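Long-range contacts in putative methylase (Clostridium difficile, PDB 3LDU), which probably transfers methyl groups to guanines of ribosomal RNA and binds GTP in its methyltransferase domain: residues A[89-94]-A[139-144]; A[80-85]-A[122-127]; A[60-65]-A[163-168]. One frame throughout, in Å; residues are numbered along the deposited sequence.

All three contacts are partly buried. Contacts 1 and 2 belong to the THUMP domain, their centres about 27 and 32 Å from the chain's centre, and touch where Ile90 CG2 meets Leu126 CD1. Contact 1 (89-94 with 139-144) joins two loops around a buried tyrosine; contact 2 (80-85 with 122-127) holds the last part of helix 74-82 to helix 111-129, with a buried serine at its middle and a lysine-glutamate pair toward the outside. Contact 3 (60-65 with 163-168) lies about 8 Å from that centre, where the THUMP part leads toward the methyltransferase domain, and encloses the other two in sequence. Its chemistry is mainly polar, carbonyl and water, beside a buried leucine and valine.

Contact 1 (A[89-94]-A[139-144]); sequences YIPYGA and DKEKYP
A type II beta turn from Pro91 to Ala94 brings the chain against 139-144, with the CA atoms of Ala94 and Lys140 only 4.5 Å apart, in a loop-to-loop contact of the THUMP domain. Gly93 O receives two backbone donors: the bond from Lys140 N is the sounder, at 2.8 Å and 152°, whereas that from Asp139 N is weak. Glycine suits this third position of the turn, where phi is positive, a conformation that residues with a side chain adopt less readily. The lysine's first methylenes lie beside the Gly93 carbonyl, and its chain then bends away with the amino group.

The apolar half centres on Tyr143. Its CG stands anti to the carbonyl carbon (chi1 -67°), which carries the ring toward the other loop, where three side chains pack round it. Ile90 brings its CD1 to within 3.5 Å of Tyr143 CB, the two side chains lying alongside with opposite headings. The small Ala94 touches both ring and backbone: its CB lies 3.6 Å from Tyr143 CE2 and also meets the carbonyl oxygen of Glu141. The rigid ring of Pro91 lays CD against Tyr143 CZ and CG 3.4 Å from Tyr143 OH. Trp233 stacks on the tyrosine ring and Arg234 forms a salt bridge with Glu141 OE1; both come from much later in the chain. A tyrosine can thus fill an apolar site and still give its hydroxyl a polar partner: Tyr143 OH donates a 2.8 Å hydrogen bond to the anti side of Glu141 OE2, 23° out of the carboxylate plane.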
loop_
_atom_site.group_PDB
_atom_site.type_symbol
_atom_site.label_atom_id
_atom_site.label_comp_id
_atom_site.label_asym_id
_atom_site.label_seq_id
_atom_site.Cartn_x
_atom_site.Cartn_y
_atom_site.Cartn_z
ATOM N N TYR A 89 -15.100 10.178 20.539
ATOM C CA TYR A 89 -14.734 9.541 19.280
ATOM C C TYR A 89 -15.809 8.632 18.713
ATOM O O TYR A 89 -15.908 8.472 17.497
ATOM C CB TYR A 89 -13.466 8.725 19.483
ATOM C CG TYR A 89 -12.350 9.545 20.058
ATOM C CD1 TYR A 89 -11.732 10.530 19.301
ATOM C CD2 TYR A 89 -11.922 9.347 21.356
ATOM C CE1 TYR A 89 -10.714 11.286 19.822
ATOM C CE2 TYR A 89 -10.906 10.097 21.886
ATOM C CZ TYR A 89 -10.300 11.062 21.116
ATOM O OH TYR A 89 -9.280 11.810 21.653
ATOM N N ILE A 90 -16.576 8.010 19.605
ATOM C CA ILE A 90 -17.667 7.106 19.236
ATOM C C ILE A 90 -18.990 7.756 19.627
ATOM O O ILE A 90 -19.268 7.893 20.806
ATOM C CB ILE A 90 -17.566 5.736 19.986
ATOM C CG1 ILE A 90 -16.180 5.097 19.801
ATOM C CG2 ILE A 90 -18.655 4.776 19.515
ATOM C CD1 ILE A 90 -15.714 5.078 18.384
ATOM N N PRO A 91 -19.797 8.155 18.634
ATOM C CA PRO A 91 -21.053 8.860 18.905
ATOM C C PRO A 91 -22.183 7.917 19.291
ATOM O O PRO A 91 -22.077 6.698 19.161
ATOM C CB PRO A 91 -21.363 9.529 17.570
ATOM C CG PRO A 91 -20.771 8.614 16.563
ATOM C CD PRO A 91 -19.548 8.023 17.188
ATOM N N TYR A 92 -23.273 8.504 19.777
ATOM C CA TYR A 92 -24.412 7.752 20.260
ATOM C C TYR A 92 -24.931 6.755 19.237
ATOM O O TYR A 92 -25.275 7.127 18.116
ATOM C CB TYR A 92 -25.527 8.738 20.632
ATOM C CG TYR A 92 -26.627 8.141 21.455
ATOM C CD1 TYR A 92 -26.368 7.633 22.722
ATOM C CD2 TYR A 92 -27.934 8.105 20.981
ATOM C CE1 TYR A 92 -27.383 7.089 23.497
ATOM C CE2 TYR A 92 -28.962 7.567 21.754
ATOM C CZ TYR A 92 -28.672 7.060 23.007
ATOM O OH TYR A 92 -29.676 6.521 23.781
ATOM N N GLY A 93 -24.985 5.486 19.628
ATOM C CA GLY A 93 -25.600 4.467 18.800
ATOM C C GLY A 93 -24.634 3.843 17.801
ATOM O O GLY A 93 -24.977 2.879 17.112
ATOM N N ALA A 94 -23.428 4.390 17.721
ATOM C CA ALA A 94 -22.432 3.878 16.773
ATOM C C ALA A 94 -21.977 2.467 17.126
ATOM O O ALA A 94 -22.015 2.064 18.289
ATOM C CB ALA A 94 -21.222 4.817 16.677
ATOM N N ASP A 139 -26.344 0.395 16.640
ATOM C CA ASP A 139 -27.099 0.226 15.400
ATOM C C ASP A 139 -26.785 1.241 14.297
ATOM O O ASP A 139 -27.387 1.191 13.228
ATOM C CB ASP A 139 -28.604 0.220 15.690
ATOM C CG ASP A 139 -29.107 1.559 16.203
ATOM O OD1 ASP A 139 -28.268 2.435 16.492
ATOM O OD2 ASP A 139 -30.339 1.739 16.317
ATOM N N LYS A 140 -25.855 2.157 14.545
ATOM C CA LYS A 140 -25.531 3.179 13.550
ATOM C C LYS A 140 -24.230 2.832 12.821
ATOM O O LYS A 140 -23.921 1.653 12.624
ATOM C CB LYS A 140 -25.464 4.574 14.188
ATOM C CG LYS A 140 -26.757 4.998 14.906
ATOM C CD LYS A 140 -27.973 4.798 14.008
ATOM C CE LYS A 140 -29.270 5.242 14.694
ATOM N NZ LYS A 140 -29.296 6.714 14.924
ATOM N N GLU A 141 -23.469 3.847 12.420
ATOM C CA GLU A 141 -22.269 3.595 11.614
ATOM C C GLU A 141 -21.087 3.018 12.410
ATOM O O GLU A 141 -21.025 3.116 13.634
ATOM C CB GLU A 141 -21.855 4.839 10.814
ATOM C CG GLU A 141 -21.087 5.890 11.590
ATOM C CD GLU A 141 -21.986 6.772 12.459
ATOM O OE1 GLU A 141 -23.173 6.430 12.661
ATOM O OE2 GLU A 141 -21.497 7.817 12.934
ATOM N N LYS A 142 -20.151 2.416 11.685
ATOM C CA LYS A 142 -19.101 1.580 12.275
ATOM C C LYS A 142 -17.764 2.314 12.451
ATOM O O LYS A 142 -17.292 3.004 11.540
ATOM C CB LYS A 142 -18.923 0.330 11.396
ATOM C CG LYS A 142 -17.961 -0.725 11.911
ATOM C CD LYS A 142 -17.937 -1.925 10.949
ATOM C CE LYS A 142 -16.752 -2.855 11.214
ATOM N NZ LYS A 142 -16.509 -3.842 10.113
ATOM N N TYR A 143 -17.183 2.160 13.645
ATOM C CA TYR A 143 -15.871 2.704 14.021
ATOM C C TYR A 143 -15.007 1.528 14.468
ATOM O O TYR A 143 -15.008 1.174 15.650
ATOM C CB TYR A 143 -16.035 3.694 15.194
ATOM C CG TYR A 143 -16.787 4.950 14.817
ATOM C CD1 TYR A 143 -16.113 6.138 14.555
ATOM C CD2 TYR A 143 -18.174 4.944 14.689
ATOM C CE1 TYR A 143 -16.814 7.299 14.195
ATOM C CE2 TYR A 143 -18.873 6.083 14.322
ATOM C CZ TYR A 143 -18.185 7.258 14.076
ATOM O OH TYR A 143 -18.881 8.390 13.709
ATOM N N PRO A 144 -14.281 0.895 13.527
ATOM C CA PRO A 144 -13.587 -0.347 13.873
ATOM C C PRO A 144 -12.372 -0.039 14.728
ATOM O O PRO A 144 -11.543 0.781 14.345
ATOM C CB PRO A 144 -13.160 -0.917 12.506
ATOM C CG PRO A 144 -13.978 -0.126 11.471
ATOM C CD PRO A 144 -14.143 1.230 12.101
#

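Contact 2 (A[80-85]-A[122-127]); sequences NTKRIN and IVESLK
Lys82 reaches from the last part of helix 74-82 across to Glu124 on helix 111-129, and its length can be followed atom by atom. CB sets out with CG anti to the backbone N (chi1 -179°), and the chain stays extended from there to the amino group. CG comes within 4.2 Å of Glu124 CB; CD and CE then run past the same methylene, CE being 3.7 Å from Glu124 CB. At the tip, NZ makes a salt bridge of 2.8 Å to Glu124 OE2, meeting that oxygen from above the carboxylate plane, 54° out of it. Lysine suits the place because its methylenes pack on the glutamate's stem before the charge is met, and Glu124, bent at chi2, brings its carboxylate round to the amino group.

Ser125 is the buried polar link. Its OG lies anti to the backbone N (chi1 177°) and donates a 3.0 Å hydrogen bond to Ile84 O, nearly in line with the C=O bond. A water donates to Ser125 OG and accepts a weak bond from Asn85 ND2, whose other partner is Ser87 OG. The serine is also small enough to let the chains approach closely: its CB is 3.4 Å from Lys82 O. On the more apolar side, Thr81 CG2 rests 4.0 Å from Ile122 CG1, while Thr81 OG1 turns back to Leu77 O in its own helix. Trp86 packs against Ile122 and Ser125. The arrangement packs helix 111-129 against the C-terminal part of helix 74-82 and the loop that follows, within the alpha/beta THUMP domain.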
loop_
_atom_site.group_PDB
_atom_site.type_symbol
_atom_site.label_atom_id
_atom_site.label_comp_id
_atom_site.label_asym_id
_atom_site.label_seq_id
_atom_site.Cartn_x
_atom_site.Cartn_y
_atom_site.Cartn_z
ATOM N N ASN A 80 -6.749 1.553 31.776
ATOM C CA ASN A 80 -6.271 2.589 30.866
ATOM C C ASN A 80 -7.206 2.830 29.687
ATOM O O ASN A 80 -7.341 3.955 29.212
ATOM C CB ASN A 80 -4.847 2.278 30.381
ATOM C CG ASN A 80 -3.826 2.363 31.501
ATOM O OD1 ASN A 80 -4.057 3.035 32.505
ATOM N ND2 ASN A 80 -2.705 1.677 31.345
ATOM N N THR A 81 -7.858 1.772 29.212
ATOM C CA THR A 81 -8.743 1.914 28.072
ATOM C C THR A 81 -10.035 2.600 28.512
ATOM O O THR A 81 -10.569 3.467 27.809
ATOM C CB THR A 81 -9.076 0.544 27.466
ATOM O OG1 THR A 81 -7.863 -0.094 27.038
ATOM C CG2 THR A 81 -10.024 0.707 26.269
ATOM N N LYS A 82 -10.521 2.206 29.685
ATOM C CA LYS A 82 -11.767 2.738 30.218
ATOM C C LYS A 82 -11.684 4.239 30.507
ATOM O O LYS A 82 -12.668 4.965 30.325
ATOM C CB LYS A 82 -12.177 1.982 31.486
ATOM C CG LYS A 82 -13.497 2.484 32.078
ATOM C CD LYS A 82 -13.942 1.667 33.276
ATOM C CE LYS A 82 -15.177 2.306 33.917
ATOM N NZ LYS A 82 -15.659 1.557 35.107
ATOM N N ARG A 83 -10.516 4.706 30.947
ATOM C CA ARG A 83 -10.360 6.111 31.322
ATOM C C ARG A 83 -10.345 7.056 30.125
ATOM O O ARG A 83 -10.519 8.258 30.283
ATOM C CB ARG A 83 -9.121 6.330 32.199
ATOM C CG ARG A 83 -7.810 5.790 31.627
ATOM C CD ARG A 83 -7.225 6.658 30.509
ATOM N NE ARG A 83 -5.893 6.198 30.110
ATOM C CZ ARG A 83 -5.225 6.643 29.049
ATOM N NH1 ARG A 83 -5.759 7.564 28.259
ATOM N NH2 ARG A 83 -4.017 6.166 28.777
ATOM N N ILE A 84 -10.118 6.519 28.931
ATOM C CA ILE A 84 -10.205 7.318 27.714
ATOM C C ILE A 84 -11.637 7.822 27.576
ATOM O O ILE A 84 -12.577 7.106 27.920
ATOM C CB ILE A 84 -9.835 6.473 26.486
ATOM C CG1 ILE A 84 -8.376 6.028 26.582
ATOM C CG2 ILE A 84 -10.103 7.238 25.181
ATOM C CD1 ILE A 84 -8.019 4.953 25.585
ATOM N N ASN A 85 -11.812 9.055 27.099
ATOM C CA ASN A 85 -13.150 9.587 26.889
ATOM C C ASN A 85 -13.671 9.129 25.541
ATOM O O ASN A 85 -13.554 9.840 24.541
ATOM C CB ASN A 85 -13.174 11.115 26.975
ATOM C CG ASN A 85 -14.585 11.687 26.852
ATOM O OD1 ASN A 85 -14.766 12.883 26.621
ATOM N ND2 ASN A 85 -15.588 10.831 27.009
ATOM N N ILE A 122 -14.470 -0.036 26.735
ATOM C CA ILE A 122 -15.164 0.968 25.937
ATOM C C ILE A 122 -16.662 0.996 26.267
ATOM O O ILE A 122 -17.269 2.061 26.338
ATOM C CB ILE A 122 -14.934 0.749 24.426
ATOM C CG1 ILE A 122 -13.438 0.857 24.104
ATOM C CG2 ILE A 122 -15.736 1.760 23.599
ATOM C CD1 ILE A 122 -13.093 0.692 22.601
ATOM N N VAL A 123 -17.256 -0.175 26.458
ATOM C CA VAL A 123 -18.663 -0.229 26.834
ATOM C C VAL A 123 -18.856 0.517 28.158
ATOM O O VAL A 123 -19.783 1.332 28.300
ATOM C CB VAL A 123 -19.162 -1.687 26.949
ATOM C CG1 VAL A 123 -20.475 -1.754 27.716
ATOM C CG2 VAL A 123 -19.298 -2.316 25.564
ATOM N N GLU A 124 -17.972 0.254 29.117
ATOM C CA GLU A 124 -18.070 0.894 30.434
ATOM C C GLU A 124 -17.912 2.409 30.324
ATOM O O GLU A 124 -18.655 3.168 30.957
ATOM C CB GLU A 124 -17.011 0.336 31.384
ATOM C CG GLU A 124 -17.326 -1.032 31.931
ATOM C CD GLU A 124 -17.708 -0.967 33.390
ATOM O OE1 GLU A 124 -18.921 -1.019 33.688
ATOM O OE2 GLU A 124 -16.793 -0.844 34.236
ATOM N N SER A 125 -16.939 2.836 29.521
ATOM C CA SER A 125 -16.670 4.258 29.301
ATOM C C SER A 125 -17.880 4.989 28.707
ATOM O O SER A 125 -18.267 6.063 29.180
ATOM C CB SER A 125 -15.455 4.447 28.392
ATOM O OG SER A 125 -15.242 5.826 28.131
ATOM N N LEU A 126 -18.471 4.396 27.675
ATOM C CA LEU A 126 -19.627 4.980 26.997
ATOM C C LEU A 126 -20.879 4.950 27.867
ATOM O O LEU A 126 -21.653 5.904 27.879
ATOM C CB LEU A 126 -19.898 4.248 25.684
ATOM C CG LEU A 126 -18.776 4.411 24.659
ATOM C CD1 LEU A 126 -19.095 3.617 23.409
ATOM C CD2 LEU A 126 -18.583 5.884 24.326
ATOM N N LYS A 127 -21.082 3.849 28.581
ATOM C CA LYS A 127 -22.237 3.730 29.474
ATOM C C LYS A 127 -22.233 4.879 30.474
ATOM O O LYS A 127 -23.283 5.445 30.813
ATOM C CB LYS A 127 -22.199 2.386 30.209
ATOM C CG LYS A 127 -23.110 2.345 31.425
ATOM C CD LYS A 127 -22.953 1.068 32.243
ATOM C CE LYS A 127 -23.863 1.119 33.474
ATOM N NZ LYS A 127 -23.706 -0.060 34.371
HETATM O O HOH W 1 -16.960 7.937 27.048
#

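Contact 3 (A[60-65]-A[163-168]); sequences ERVHLK and DALHKR
Glu60 O is gripped by two donors: Leu165 N, at 3.0 Å and an N-H...O angle of 164°, and a water 2.9 Å away. The amide comes from above the carbonyl plane, 42° out of it. The same water accepts from His166 N, linking both backbones, and lies unusually close to Glu60 OE1 (2.5 Å, so the exact place of one of the two is less sure). Glu60, bent at chi2, folds its side chain back beside this water. Its acidic end is held further by Arg180 and by the hydroxyl of Thr182, an environment likely to favour the charged carboxylate.

Leu165 is the second residue of a type I beta turn from Ala164 to Lys167 and points its side chain toward 60-65. Its CB lies 3.5 Å from Glu60 O, and CD1 rests 3.8 Å from Arg61 CA and also meets Val62 CG2. Branched aliphatic residues suit this buried patch, which Asn53 of helix 48-55 also adjoins. Arg61 is less sure, since a second conformer exists; in the one described, the bend at chi3 brings NH1 within 3.4 Å of Ala164 CA, by contact and not by a hydrogen bond. The small alanine lets the guanidinium come close to the backbone, and Gly162 O and Asp159 bind it.

Strand 63-70 begins just beyond this meeting point, between strands 7-12 and 153-159 of the sheet. The partner loop follows strand 153-159 and leads on to helix 181-189, where Thr182 touches His166, so the contact lies where the N-terminal sheet passes into the methyltransferase domain.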
loop_
_atom_site.group_PDB
_atom_site.type_symbol
_atom_site.label_atom_id
_atom_site.label_comp_id
_atom_site.label_asym_id
_atom_site.label_seq_id
_atom_site.Cartn_x
_atom_site.Cartn_y
_atom_site.Cartn_z
ATOM N N GLU A 60 -1.070 0.705 3.766
ATOM C CA GLU A 60 -2.028 -0.398 3.726
ATOM C C GLU A 60 -3.365 0.037 4.313
ATOM O O GLU A 60 -4.392 -0.572 4.033
ATOM C CB GLU A 60 -1.516 -1.615 4.490
ATOM C CG GLU A 60 -0.232 -2.189 3.934
ATOM C CD GLU A 60 -0.383 -2.693 2.507
ATOM O OE1 GLU A 60 -1.420 -3.318 2.192
ATOM O OE2 GLU A 60 0.558 -2.480 1.711
ATOM N N ARG A 61 -3.325 1.082 5.138
ATOM C CA ARG A 61 -4.539 1.705 5.646
ATOM C C ARG A 61 -4.183 2.922 6.477
ATOM O O ARG A 61 -3.012 3.287 6.590
ATOM C CB ARG A 61 -5.427 0.723 6.421
ATOM C CG ARG A 61 -4.722 -0.028 7.527
ATOM C CD ARG A 61 -5.700 -0.911 8.288
ATOM N NE ARG A 61 -6.269 -1.971 7.457
ATOM C CZ ARG A 61 -7.472 -1.923 6.897
ATOM N NH1 ARG A 61 -7.906 -2.941 6.161
ATOM N NH2 ARG A 61 -8.240 -0.857 7.071
ATOM N N VAL A 62 -5.210 3.630 6.933
ATOM C CA VAL A 62 -4.995 4.873 7.652
ATOM C C VAL A 62 -5.751 4.774 8.967
ATOM O O VAL A 62 -6.976 4.643 8.968
ATOM C CB VAL A 62 -5.503 6.087 6.856
ATOM C CG1 VAL A 62 -5.380 7.374 7.703
ATOM C CG2 VAL A 62 -4.744 6.212 5.534
ATOM N N HIS A 63 -5.012 4.785 10.074
ATOM C CA HIS A 63 -5.603 4.700 11.414
ATOM C C HIS A 63 -5.598 6.049 12.108
ATOM O O HIS A 63 -4.636 6.809 12.023
ATOM C CB HIS A 63 -4.787 3.746 12.289
ATOM C CG HIS A 63 -4.813 2.318 11.838
ATOM N ND1 HIS A 63 -5.704 1.402 12.337
ATOM C CD2 HIS A 63 -4.049 1.655 10.938
ATOM C CE1 HIS A 63 -5.497 0.225 11.766
ATOM N NE2 HIS A 63 -4.488 0.356 10.915
ATOM N N LEU A 64 -6.676 6.333 12.826
ATOM C CA LEU A 64 -6.720 7.490 13.704
ATOM C C LEU A 64 -6.246 7.044 15.093
ATOM O O LEU A 64 -6.874 6.197 15.722
ATOM C CB LEU A 64 -8.149 8.034 13.780
ATOM C CG LEU A 64 -8.362 9.140 14.826
ATOM C CD1 LEU A 64 -7.514 10.367 14.493
ATOM C CD2 LEU A 64 -9.829 9.512 14.905
ATOM N N LYS A 65 -5.125 7.592 15.557
ATOM C CA LYS A 65 -4.571 7.186 16.842
ATOM C C LYS A 65 -5.385 7.803 17.973
ATOM O O LYS A 65 -5.630 9.013 17.977
ATOM C CB LYS A 65 -3.130 7.633 16.974
ATOM C CG LYS A 65 -2.402 7.000 18.145
ATOM C CD LYS A 65 -0.965 7.481 18.189
ATOM C CE LYS A 65 -0.225 6.914 19.388
ATOM N NZ LYS A 65 1.206 7.315 19.373
ATOM N N ASP A 163 -12.031 -1.468 3.750
ATOM C CA ASP A 163 -11.297 -2.386 2.873
ATOM C C ASP A 163 -9.836 -1.942 2.748
ATOM O O ASP A 163 -9.556 -0.767 2.533
ATOM C CB ASP A 163 -11.935 -2.448 1.482
ATOM C CG ASP A 163 -13.186 -3.300 1.447
ATOM O OD1 ASP A 163 -13.435 -4.036 2.424
ATOM O OD2 ASP A 163 -13.916 -3.238 0.435
ATOM N N ALA A 164 -8.906 -2.878 2.892
ATOM C CA ALA A 164 -7.480 -2.555 2.770
ATOM C C ALA A 164 -7.213 -1.635 1.575
ATOM O O ALA A 164 -7.778 -1.825 0.495
ATOM C CB ALA A 164 -6.652 -3.830 2.657
ATOM N N LEU A 165 -6.340 -0.648 1.768
ATOM C CA LEU A 165 -6.087 0.377 0.760
ATOM C C LEU A 165 -5.575 -0.177 -0.572
ATOM O O LEU A 165 -5.804 0.425 -1.630
ATOM C CB LEU A 165 -5.108 1.438 1.292
ATOM C CG LEU A 165 -5.720 2.603 2.061
ATOM C CD1 LEU A 165 -4.646 3.636 2.381
ATOM C CD2 LEU A 165 -6.876 3.234 1.262
ATOM N N HIS A 166 -4.889 -1.317 -0.538
ATOM C CA HIS A 166 -4.352 -1.856 -1.786
ATOM C C HIS A 166 -5.473 -2.205 -2.764
ATOM O O HIS A 166 -5.241 -2.337 -3.971
ATOM C CB HIS A 166 -3.421 -3.054 -1.542
ATOM C CG HIS A 166 -4.135 -4.314 -1.142
ATOM N ND1 HIS A 166 -4.591 -5.230 -2.058
ATOM C CD2 HIS A 166 -4.444 -4.805 0.084
ATOM C CE1 HIS A 166 -5.168 -6.240 -1.415
ATOM N NE2 HIS A 166 -5.095 -6.002 -0.123
ATOM N N LYS A 167 -6.693 -2.341 -2.249
ATOM C CA LYS A 167 -7.826 -2.603 -3.119
ATOM C C LYS A 167 -8.329 -1.269 -3.655
ATOM O O LYS A 167 -9.187 -0.626 -3.033
ATOM C CB LYS A 167 -8.918 -3.354 -2.358
ATOM C CG LYS A 167 -8.422 -4.637 -1.715
ATOM C CD LYS A 167 -9.523 -5.420 -1.046
ATOM C CE LYS A 167 -8.987 -6.750 -0.533
ATOM N NZ LYS A 167 -10.084 -7.683 -0.143
ATOM N N ARG A 168 -7.769 -0.830 -4.782
ATOM C CA ARG A 168 -8.182 0.435 -5.395
ATOM C C ARG A 168 -9.570 0.293 -6.006
ATOM O O ARG A 168 -10.305 1.270 -6.138
ATOM C CB ARG A 168 -7.203 0.898 -6.487
ATOM C CG ARG A 168 -5.991 1.720 -6.032
ATOM C CD ARG A 168 -5.007 0.820 -5.388
ATOM N NE ARG A 168 -3.608 1.251 -5.478
ATOM C CZ ARG A 168 -2.891 1.670 -4.440
ATOM N NH1 ARG A 168 -1.607 1.979 -4.601
ATOM N NH2 ARG A 168 -3.456 1.776 -3.236
HETATM O O HOH W 2 -3.787 -2.433 1.945
#